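Local coordinates for protein glucanase (Clostridium thermocellum, PDB 5GXX) that probably hydrolyses internal beta-1,4-glucosidic bonds of cellulose, as a family 9 endoglucanase of the cellulosome, at residues 63-75 and 412-424. The protein carries 1 engineered substitution. Numbering follows the deposited sequence.
Sequences YSAAMLGWALYEY and CDYNAGFVGALCR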
# COMPACT_ATOMS: atom_id res chain seq x y z
N TYR A 63 43.93 -9.01 -10.79
CA TYR A 63 45.02 -8.15 -10.32
C TYR A 63 45.40 -8.59 -8.92
O TYR A 63 46.58 -8.76 -8.60
CB TYR A 63 44.61 -6.67 -10.33
CG TYR A 63 45.46 -5.83 -9.40
CD1 TYR A 63 46.67 -5.29 -9.83
CD2 TYR A 63 45.04 -5.59 -8.08
CE1 TYR A 63 47.46 -4.53 -8.98
CE2 TYR A 63 45.83 -4.82 -7.22
CZ TYR A 63 47.04 -4.32 -7.68
OH TYR A 63 47.85 -3.55 -6.86
N SER A 64 44.37 -8.77 -8.09
CA SER A 64 44.55 -9.14 -6.68
C SER A 64 45.27 -10.48 -6.60
O SER A 64 46.23 -10.64 -5.85
CB SER A 64 43.24 -9.16 -5.89
OG SER A 64 42.60 -7.89 -5.87
N ALA A 65 44.80 -11.46 -7.35
CA ALA A 65 45.48 -12.76 -7.41
C ALA A 65 46.93 -12.65 -7.86
O ALA A 65 47.82 -13.26 -7.25
CB ALA A 65 44.71 -13.71 -8.33
N ALA A 66 47.21 -11.86 -8.89
CA ALA A 66 48.57 -11.63 -9.36
C ALA A 66 49.46 -11.07 -8.25
O ALA A 66 50.60 -11.49 -8.05
CB ALA A 66 48.60 -10.72 -10.58
N MET A 67 48.93 -10.11 -7.49
CA MET A 67 49.70 -9.51 -6.41
C MET A 67 49.91 -10.48 -5.25
O MET A 67 50.99 -10.45 -4.66
CB MET A 67 48.97 -8.27 -5.90
CG MET A 67 48.88 -7.13 -6.88
SD MET A 67 50.47 -6.59 -7.49
CE MET A 67 51.17 -5.73 -6.08
N LEU A 68 48.94 -11.34 -4.94
CA LEU A 68 49.16 -12.41 -3.97
C LEU A 68 50.25 -13.37 -4.45
O LEU A 68 51.09 -13.80 -3.65
CB LEU A 68 47.88 -13.18 -3.65
CG LEU A 68 46.77 -12.40 -2.95
CD1 LEU A 68 45.71 -13.36 -2.40
CD2 LEU A 68 47.26 -11.49 -1.81
N GLY A 69 50.24 -13.66 -5.76
CA GLY A 69 51.29 -14.47 -6.37
C GLY A 69 52.63 -13.79 -6.24
O GLY A 69 53.63 -14.44 -5.87
N TRP A 70 52.67 -12.48 -6.49
CA TRP A 70 53.92 -11.74 -6.44
C TRP A 70 54.45 -11.77 -5.01
O TRP A 70 55.66 -11.93 -4.82
CB TRP A 70 53.75 -10.31 -6.98
CG TRP A 70 55.02 -9.56 -7.26
CD1 TRP A 70 56.29 -10.06 -7.21
CD2 TRP A 70 55.15 -8.18 -7.66
NE1 TRP A 70 57.20 -9.07 -7.53
CE2 TRP A 70 56.52 -7.91 -7.81
CE3 TRP A 70 54.23 -7.14 -7.87
CZ2 TRP A 70 57.00 -6.65 -8.18
CZ3 TRP A 70 54.70 -5.90 -8.24
CH2 TRP A 70 56.08 -5.65 -8.38
N ALA A 71 53.56 -11.65 -4.02
CA ALA A 71 53.98 -11.73 -2.62
C ALA A 71 54.71 -13.05 -2.32
O ALA A 71 55.77 -13.07 -1.68
CB ALA A 71 52.79 -11.55 -1.70
N LEU A 72 54.13 -14.15 -2.81
CA LEU A 72 54.73 -15.46 -2.63
C LEU A 72 56.04 -15.58 -3.41
O LEU A 72 56.99 -16.18 -2.91
CB LEU A 72 53.75 -16.57 -3.05
CG LEU A 72 52.58 -16.86 -2.10
CD1 LEU A 72 51.51 -17.72 -2.77
CD2 LEU A 72 53.01 -17.50 -0.78
N TYR A 73 56.09 -15.00 -4.62
CA TYR A 73 57.27 -15.06 -5.48
C TYR A 73 58.48 -14.40 -4.83
O TYR A 73 59.59 -14.90 -4.93
CB TYR A 73 56.96 -14.45 -6.85
CG TYR A 73 58.09 -14.48 -7.85
CD1 TYR A 73 58.31 -15.60 -8.67
CD2 TYR A 73 58.92 -13.38 -8.03
CE1 TYR A 73 59.34 -15.62 -9.60
CE2 TYR A 73 59.94 -13.38 -8.96
CZ TYR A 73 60.16 -14.51 -9.74
OH TYR A 73 61.19 -14.49 -10.65
N GLU A 74 58.24 -13.29 -4.13
CA GLU A 74 59.34 -12.55 -3.49
C GLU A 74 59.70 -13.08 -2.12
O GLU A 74 60.88 -13.15 -1.77
CB GLU A 74 58.97 -11.08 -3.33
CG GLU A 74 58.71 -10.38 -4.66
CD GLU A 74 59.93 -10.30 -5.54
OE1 GLU A 74 61.08 -10.44 -5.05
OE2 GLU A 74 59.76 -10.06 -6.76
N TYR A 75 58.68 -13.42 -1.34
CA TYR A 75 58.84 -13.55 0.11
C TYR A 75 58.28 -14.87 0.65
O TYR A 75 58.32 -15.11 1.85
CB TYR A 75 58.30 -12.28 0.82
CG TYR A 75 58.98 -10.99 0.36
CD1 TYR A 75 60.37 -10.87 0.35
CD2 TYR A 75 58.23 -9.87 -0.05
CE1 TYR A 75 61.01 -9.72 -0.09
CE2 TYR A 75 58.87 -8.69 -0.49
CZ TYR A 75 60.26 -8.63 -0.51
OH TYR A 75 60.95 -7.50 -0.93
N CYS A 412 39.14 -6.58 -2.54
CA CYS A 412 40.24 -7.47 -2.90
C CYS A 412 41.51 -6.69 -3.23
O CYS A 412 42.59 -7.01 -2.71
CB CYS A 412 39.86 -8.35 -4.10
SG CYS A 412 38.58 -9.58 -3.76
N ASP A 413 41.41 -5.67 -4.08
CA ASP A 413 42.61 -4.96 -4.52
C ASP A 413 43.20 -4.10 -3.40
O ASP A 413 44.40 -3.84 -3.39
CB ASP A 413 42.31 -4.13 -5.77
CG ASP A 413 41.64 -2.81 -5.45
OD1 ASP A 413 40.43 -2.80 -5.14
OD2 ASP A 413 42.34 -1.77 -5.52
N TYR A 414 42.37 -3.69 -2.44
CA TYR A 414 42.84 -2.91 -1.29
C TYR A 414 43.80 -3.78 -0.49
O TYR A 414 44.82 -3.30 0.02
CB TYR A 414 41.67 -2.53 -0.39
CG TYR A 414 40.86 -1.33 -0.83
CD1 TYR A 414 40.79 -0.95 -2.16
CD2 TYR A 414 40.11 -0.63 0.11
CE1 TYR A 414 40.01 0.12 -2.56
CE2 TYR A 414 39.35 0.47 -0.28
CZ TYR A 414 39.32 0.84 -1.60
OH TYR A 414 38.55 1.91 -2.03
N ASN A 415 43.48 -5.07 -0.34
CA ASN A 415 44.30 -5.96 0.48
C ASN A 415 45.51 -6.57 -0.22
O ASN A 415 46.39 -7.11 0.44
CB ASN A 415 43.44 -7.08 1.11
CG ASN A 415 42.93 -6.72 2.49
OD1 ASN A 415 42.35 -5.65 2.71
ND2 ASN A 415 43.17 -7.61 3.46
N ALA A 416 45.57 -6.48 -1.55
CA ALA A 416 46.48 -7.35 -2.31
C ALA A 416 47.95 -6.96 -2.19
O ALA A 416 48.77 -7.77 -1.75
CB ALA A 416 46.04 -7.43 -3.76
N GLY A 417 48.29 -5.72 -2.54
CA GLY A 417 49.67 -5.26 -2.36
C GLY A 417 50.02 -5.22 -0.87
O GLY A 417 51.17 -5.48 -0.48
N PHE A 418 49.05 -4.87 -0.04
CA PHE A 418 49.20 -4.85 1.42
C PHE A 418 49.70 -6.17 2.00
O PHE A 418 50.64 -6.20 2.81
CB PHE A 418 47.85 -4.41 2.01
CG PHE A 418 47.80 -4.28 3.51
CD1 PHE A 418 48.71 -3.46 4.18
CD2 PHE A 418 46.76 -4.87 4.21
CE1 PHE A 418 48.59 -3.28 5.54
CE2 PHE A 418 46.65 -4.69 5.58
CZ PHE A 418 47.57 -3.91 6.23
N VAL A 419 49.08 -7.28 1.62
CA VAL A 419 49.66 -8.60 1.88
C VAL A 419 51.13 -8.73 1.50
O VAL A 419 51.92 -9.22 2.31
CB VAL A 419 48.80 -9.71 1.23
CG1 VAL A 419 49.55 -11.05 1.27
CG2 VAL A 419 47.47 -9.82 1.95
N GLY A 420 51.54 -8.29 0.31
CA GLY A 420 52.94 -8.41 -0.09
C GLY A 420 53.86 -7.62 0.82
O GLY A 420 54.91 -8.09 1.27
N ALA A 421 53.47 -6.39 1.14
CA ALA A 421 54.24 -5.59 2.10
C ALA A 421 54.32 -6.15 3.52
O ALA A 421 55.38 -6.10 4.16
CB ALA A 421 53.71 -4.16 2.07
N LEU A 422 53.22 -6.73 4.01
CA LEU A 422 53.25 -7.41 5.31
C LEU A 422 54.14 -8.66 5.26
O LEU A 422 54.84 -8.96 6.24
CB LEU A 422 51.85 -7.77 5.81
CG LEU A 422 50.92 -6.60 6.12
CD1 LEU A 422 49.47 -7.08 6.31
CD2 LEU A 422 51.42 -5.84 7.36
N CYS A 423 54.13 -9.38 4.15
CA CYS A 423 55.09 -10.47 3.98
C CYS A 423 56.53 -9.99 4.17
O CYS A 423 57.30 -10.62 4.89
CB CYS A 423 54.97 -11.13 2.60
SG CYS A 423 53.52 -12.16 2.40
N ARG A 424 56.90 -8.88 3.53
CA ARG A 424 58.25 -8.34 3.69
C ARG A 424 58.55 -7.98 5.15
O ARG A 424 59.64 -8.28 5.67
CB ARG A 424 58.42 -7.09 2.81
CG ARG A 424 59.77 -6.39 2.94
CD ARG A 424 60.94 -7.36 2.72
NE ARG A 424 62.19 -6.61 2.73
CZ ARG A 424 62.75 -6.14 3.84
NH1 ARG A 424 62.23 -6.36 5.05
NH2 ARG A 424 63.88 -5.43 3.75
O HOH W 1 46.96 -3.71 -4.21
O HOH W 2 51.29 -8.27 -2.88
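Two helices of the family 9 glycoside hydrolase domain, an (alpha/alpha)6 barrel in this family, pack side by side where A71 meets G420 and A416 meets S64 and M67. Segments 63-75 and 412-424 run nearly parallel, 4° apart, with axes 8.2 Å apart. The small A71, A416 and G420 are consistent with this close approach: A71 CB lies 3.5 Å from G420 CA, and A416 CB lies 3.7 Å from M67 CB. L68 reaches across with CD2 alone, 3.8 Å from V419 CB. With chi1 at 158°, the Y63 ring extends so that CD2 and CE2 lie obliquely against D413 CB. Y63 OH hydrogen-bonds to a water that donates to D413 O and accepts from G417 N. A second water donates to both M67 O and A416 O. At the far end R424 CD makes a CH-pi contact over one face of the Y75 ring, 3.9 Å from the centroid. E74 CB covers the opposite face. D317 OD2 of helix 301-318 is hydrogen-bonded to Y75 OH and salt-bridged to R424 NE, which holds their polar ends together. Direct contact is thus mainly apolar, while the waters serve D413 O and A416 O, whose helical bonds to A416 N and G420 N are weak.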